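Local coordinates for esterase (Xanthomonas oryzae pv. oryzae, PDB 3H2G), which hydrolyses esters as a secreted-lipase-like alpha/beta-hydrolase, degrading rice cell walls during infection by the bacterium, at residues 2-14 with 149-162. Sequence-based numbering, arbitrary orientation.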
loop_
_atom_site.group_PDB
_atom_site.type_symbol
_atom_site.label_atom_id
_atom_site.label_comp_id
_atom_site.label_asym_id
_atom_site.label_seq_id
_atom_site.Cartn_x
_atom_site.Cartn_y
_atom_site.Cartn_z
ATOM N N PRO A 2 -1.116 -14.518 22.123
ATOM C CA PRO A 2 -1.356 -13.079 22.383
ATOM C C PRO A 2 -2.539 -12.573 21.559
ATOM O O PRO A 2 -2.726 -12.981 20.414
ATOM C CB PRO A 2 -0.083 -12.338 21.998
ATOM C CG PRO A 2 0.968 -13.451 22.097
ATOM C CD PRO A 2 0.248 -14.709 21.599
ATOM N N ALA A 3 -3.334 -11.685 22.147
ATOM C CA ALA A 3 -4.494 -11.125 21.462
ATOM C C ALA A 3 -4.051 -10.199 20.334
ATOM O O ALA A 3 -3.017 -9.539 20.436
ATOM C CB ALA A 3 -5.358 -10.356 22.450
ATOM N N ARG A 4 -4.837 -10.154 19.261
ATOM C CA ARG A 4 -4.523 -9.300 18.119
ATOM C C ARG A 4 -4.284 -7.861 18.564
ATOM O O ARG A 4 -5.062 -7.308 19.344
ATOM C CB ARG A 4 -5.667 -9.327 17.097
ATOM C CG ARG A 4 -5.826 -10.641 16.348
ATOM C CD ARG A 4 -6.908 -10.535 15.279
ATOM N NE ARG A 4 -6.667 -9.420 14.364
ATOM C CZ ARG A 4 -7.477 -9.082 13.366
ATOM N NH1 ARG A 4 -8.588 -9.774 13.148
ATOM N NH2 ARG A 4 -7.186 -8.045 12.592
ATOM N N GLY A 5 -3.206 -7.260 18.070
ATOM C CA GLY A 5 -2.897 -5.889 18.429
ATOM C C GLY A 5 -1.960 -5.739 19.615
ATOM O O GLY A 5 -1.511 -4.631 19.917
ATOM N N THR A 6 -1.663 -6.840 20.299
ATOM C CA THR A 6 -0.766 -6.787 21.451
ATOM C C THR A 6 0.603 -6.236 21.056
ATOM O O THR A 6 1.201 -6.682 20.074
ATOM C CB THR A 6 -0.573 -8.188 22.087
ATOM O OG1 THR A 6 -1.814 -8.639 22.643
ATOM C CG2 THR A 6 0.477 -8.136 23.191
ATOM N N LEU A 7 1.093 -5.264 21.821
ATOM C CA LEU A 7 2.398 -4.656 21.561
ATOM C C LEU A 7 3.494 -5.538 22.158
ATOM O O LEU A 7 3.558 -5.720 23.376
ATOM C CB LEU A 7 2.468 -3.262 22.191
ATOM C CG LEU A 7 3.773 -2.480 22.013
ATOM C CD1 LEU A 7 3.930 -2.060 20.555
ATOM C CD2 LEU A 7 3.762 -1.257 22.914
ATOM N N LEU A 8 4.357 -6.078 21.301
ATOM C CA LEU A 8 5.443 -6.950 21.745
ATOM C C LEU A 8 6.713 -6.175 22.101
ATOM O O LEU A 8 7.324 -6.421 23.141
ATOM C CB LEU A 8 5.736 -7.993 20.663
ATOM C CG LEU A 8 4.553 -8.929 20.385
ATOM C CD1 LEU A 8 4.863 -9.836 19.203
ATOM C CD2 LEU A 8 4.259 -9.754 21.631
ATOM N N THR A 9 7.121 -5.260 21.227
ATOM C CA THR A 9 8.294 -4.426 21.477
ATOM C C THR A 9 8.070 -3.076 20.807
ATOM O O THR A 9 7.248 -2.950 19.899
ATOM C CB THR A 9 9.602 -5.030 20.900
ATOM O OG1 THR A 9 9.588 -4.941 19.469
ATOM C CG2 THR A 9 9.758 -6.496 21.316
ATOM N N SER A 10 8.794 -2.065 21.266
ATOM C CA SER A 10 8.695 -0.733 20.688
ATOM C C SER A 10 10.023 -0.045 20.942
ATOM O O SER A 10 10.692 -0.311 21.942
ATOM C CB SER A 10 7.540 0.062 21.311
ATOM O OG SER A 10 7.711 0.240 22.704
ATOM N N ASN A 11 10.408 0.835 20.030
ATOM C CA ASN A 11 11.679 1.525 20.156
ATOM C C ASN A 11 11.642 2.838 19.392
ATOM O O ASN A 11 11.081 2.915 18.300
ATOM C CB ASN A 11 12.787 0.626 19.599
ATOM C CG ASN A 11 14.165 1.205 19.800
ATOM O OD1 ASN A 11 14.563 1.515 20.923
ATOM N ND2 ASN A 11 14.908 1.352 18.711
ATOM N N PHE A 12 12.229 3.876 19.974
ATOM C CA PHE A 12 12.265 5.167 19.311
ATOM C C PHE A 12 13.628 5.312 18.654
ATOM O O PHE A 12 14.660 5.080 19.283
ATOM C CB PHE A 12 11.979 6.276 20.322
ATOM C CG PHE A 12 10.654 6.113 21.011
ATOM C CD1 PHE A 12 10.540 5.325 22.152
ATOM C CD2 PHE A 12 9.502 6.674 20.467
ATOM C CE1 PHE A 12 9.296 5.094 22.740
ATOM C CE2 PHE A 12 8.253 6.448 21.045
ATOM C CZ PHE A 12 8.150 5.655 22.184
ATOM N N LEU A 13 13.616 5.674 17.375
ATOM C CA LEU A 13 14.838 5.805 16.592
ATOM C C LEU A 13 15.486 7.179 16.568
ATOM O O LEU A 13 16.675 7.311 16.857
ATOM C CB LEU A 13 14.575 5.364 15.148
ATOM C CG LEU A 13 14.194 3.895 14.944
ATOM C CD1 LEU A 13 13.964 3.620 13.456
ATOM C CD2 LEU A 13 15.310 3.010 15.483
ATOM N N THR A 14 14.711 8.193 16.206
ATOM C CA THR A 14 15.233 9.551 16.115
ATOM C C THR A 14 14.079 10.543 16.028
ATOM O O THR A 14 12.910 10.152 16.041
ATOM C CB THR A 14 16.123 9.707 14.854
ATOM O OG1 THR A 14 16.708 11.016 14.823
ATOM C CG2 THR A 14 15.292 9.508 13.596
ATOM N N ILE A 149 -4.845 -2.939 10.694
ATOM C CA ILE A 149 -5.692 -2.757 11.864
ATOM C C ILE A 149 -4.932 -3.073 13.154
ATOM O O ILE A 149 -4.979 -2.309 14.115
ATOM C CB ILE A 149 -6.946 -3.647 11.757
ATOM C CG1 ILE A 149 -7.889 -3.060 10.700
ATOM C CG2 ILE A 149 -7.631 -3.771 13.111
ATOM C CD1 ILE A 149 -8.997 -4.007 10.251
ATOM N N ASP A 150 -4.215 -4.189 13.165
ATOM C CA ASP A 150 -3.469 -4.585 14.351
ATOM C C ASP A 150 -2.266 -3.685 14.628
ATOM O O ASP A 150 -1.830 -3.560 15.774
ATOM C CB ASP A 150 -3.068 -6.058 14.224
ATOM C CG ASP A 150 -4.269 -6.986 14.335
ATOM O OD1 ASP A 150 -4.158 -8.184 14.000
ATOM O OD2 ASP A 150 -5.338 -6.505 14.769
ATOM N N ALA A 151 -1.739 -3.046 13.586
ATOM C CA ALA A 151 -0.619 -2.126 13.755
ATOM C C ALA A 151 -1.153 -0.891 14.471
ATOM O O ALA A 151 -0.490 -0.328 15.343
ATOM C CB ALA A 151 -0.041 -1.733 12.396
ATOM N N MET A 152 -2.360 -0.473 14.096
ATOM C CA MET A 152 -2.985 0.690 14.711
ATOM C C MET A 152 -3.330 0.395 16.169
ATOM O O MET A 152 -3.225 1.266 17.032
ATOM C CB MET A 152 -4.242 1.084 13.930
ATOM C CG MET A 152 -3.955 1.510 12.500
ATOM S SD MET A 152 -5.436 2.102 11.642
ATOM C CE MET A 152 -5.453 3.750 12.169
ATOM N N ARG A 153 -3.741 -0.840 16.443
ATOM C CA ARG A 153 -4.071 -1.232 17.808
ATOM C C ARG A 153 -2.819 -1.169 18.680
ATOM O O ARG A 153 -2.845 -0.610 19.778
ATOM C CB ARG A 153 -4.654 -2.646 17.826
ATOM C CG ARG A 153 -6.065 -2.719 17.266
ATOM C CD ARG A 153 -6.535 -4.157 17.102
ATOM N NE ARG A 153 -7.972 -4.220 16.857
ATOM C CZ ARG A 153 -8.609 -5.291 16.394
ATOM N NH1 ARG A 153 -7.935 -6.401 16.114
ATOM N NH2 ARG A 153 -9.924 -5.257 16.226
ATOM N N ALA A 154 -1.720 -1.726 18.180
ATOM C CA ALA A 154 -0.459 -1.731 18.918
ATOM C C ALA A 154 0.101 -0.318 19.074
ATOM O O ALA A 154 0.611 0.044 20.136
ATOM C CB ALA A 154 0.550 -2.629 18.219
ATOM N N ALA A 155 0.009 0.482 18.015
ATOM C CA ALA A 155 0.495 1.856 18.067
ATOM C C ALA A 155 -0.259 2.637 19.143
ATOM O O ALA A 155 0.323 3.465 19.841
ATOM C CB ALA A 155 0.316 2.530 16.707
ATOM N N ARG A 156 -1.559 2.382 19.272
ATOM C CA ARG A 156 -2.358 3.072 20.278
ATOM C C ARG A 156 -1.846 2.770 21.684
ATOM O O ARG A 156 -1.956 3.604 22.588
ATOM C CB ARG A 156 -3.837 2.684 20.149
ATOM C CG ARG A 156 -4.573 3.508 19.099
ATOM C CD ARG A 156 -6.027 3.076 18.945
ATOM N NE ARG A 156 -6.826 4.089 18.257
ATOM C CZ ARG A 156 -8.100 3.926 17.913
ATOM N NH1 ARG A 156 -8.719 2.789 18.189
ATOM N NH2 ARG A 156 -8.758 4.904 17.306
ATOM N N SER A 157 -1.291 1.577 21.871
ATOM C CA SER A 157 -0.747 1.204 23.170
ATOM C C SER A 157 0.522 2.019 23.417
ATOM O O SER A 157 0.766 2.488 24.532
ATOM C CB SER A 157 -0.435 -0.292 23.212
ATOM O OG SER A 157 -1.632 -1.043 23.114
ATOM N N VAL A 158 1.325 2.195 22.372
ATOM C CA VAL A 158 2.545 2.983 22.499
ATOM C C VAL A 158 2.143 4.421 22.821
ATOM O O VAL A 158 2.712 5.057 23.707
ATOM C CB VAL A 158 3.370 2.978 21.186
ATOM C CG1 VAL A 158 4.572 3.914 21.318
ATOM C CG2 VAL A 158 3.838 1.566 20.871
ATOM N N LEU A 159 1.145 4.922 22.101
ATOM C CA LEU A 159 0.666 6.284 22.297
ATOM C C LEU A 159 0.060 6.491 23.685
ATOM O O LEU A 159 0.239 7.550 24.291
ATOM C CB LEU A 159 -0.352 6.634 21.208
ATOM C CG LEU A 159 0.257 6.640 19.800
ATOM C CD1 LEU A 159 -0.834 6.497 18.749
ATOM C CD2 LEU A 159 1.060 7.926 19.603
ATOM N N GLN A 160 -0.651 5.483 24.188
ATOM C CA GLN A 160 -1.257 5.568 25.516
ATOM C C GLN A 160 -0.179 5.714 26.585
ATOM O O GLN A 160 -0.298 6.534 27.498
ATOM C CB GLN A 160 -2.084 4.312 25.815
ATOM C CG GLN A 160 -3.378 4.197 25.030
ATOM C CD GLN A 160 -4.122 2.901 25.314
ATOM O OE1 GLN A 160 -4.443 2.594 26.464
ATOM N NE2 GLN A 160 -4.403 2.135 24.263
ATOM N N HIS A 161 0.871 4.908 26.471
ATOM C CA HIS A 161 1.967 4.944 27.431
ATOM C C HIS A 161 2.678 6.296 27.405
ATOM O O HIS A 161 3.097 6.809 28.443
ATOM C CB HIS A 161 2.963 3.822 27.131
ATOM C CG HIS A 161 4.030 3.674 28.168
ATOM N ND1 HIS A 161 3.746 3.540 29.511
ATOM C CD2 HIS A 161 5.380 3.636 28.065
ATOM C CE1 HIS A 161 4.875 3.428 30.189
ATOM N NE2 HIS A 161 5.881 3.483 29.334
ATOM N N LEU A 162 2.808 6.868 26.213
ATOM C CA LEU A 162 3.454 8.167 26.047
ATOM C C LEU A 162 2.505 9.299 26.410
ATOM O O LEU A 162 2.925 10.445 26.574
ATOM C CB LEU A 162 3.893 8.355 24.598
ATOM C CG LEU A 162 5.083 7.539 24.104
ATOM C CD1 LEU A 162 5.256 7.769 22.610
ATOM C CD2 LEU A 162 6.337 7.950 24.864
HETATM O O HOH W 1 -2.041 -3.470 22.468
#
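Strand 7-14, at the outer edge of the alpha/beta-hydrolase sheet, and the turn leading into it lie across helix 149-162, which packs on the same sheet; the axes of these segments approach to 8.6 Å and cross at -61°. The backbones draw closest where G5, inside the type II turn A3 to T6, sits on the helix, with its CA 3.7 Å from R153 CB. Positive phi and the nearness of R153 both call for glycine here. The carbonyl of G5 lies over A154, O to CB 3.3 Å, and takes a water that also bonds S157 OG, so a solvent molecule bridges turn and helix.

Beside the turn, R4 reaches the carboxylate of D150. Its chain bends at chi3 (55°), bringing NE to 2.8 Å from D150 OD1, on that oxygen's syn side, while NH2 makes only a weak bond to OD2. Guanidinium and carboxylate planes stand 73° apart, so this is not the flat two-pronged pairing. R153 NH1 lies over one face of the R4 guanidinium and bonds weakly to D150 OD2; T53 also bonds D150 OD1, and E196 pairs with R153 NE.

Further along, the contact becomes apolar. L7 and V158 cross at about a right angle, and V158 CG2 presses on L7 CD2 at 3.5 Å, tighter than usual for two carbons. V158 sends CG2 to L7 and S10 and CG1 to F12, its chi1 placing CG1 opposite the backbone N. F12 and L162 approach from opposite directions, L162 CD1 lying 3.6 Å from ring atom CZ.

Between turn and helix the contact is thus mainly a salt-bridge network and the G5 packing, and between strand and helix mainly apolar: buried D150, shared by two arginines and a threonine hydroxyl, is probably kept ionised, and its charge would offset the closeness of R4 and R153.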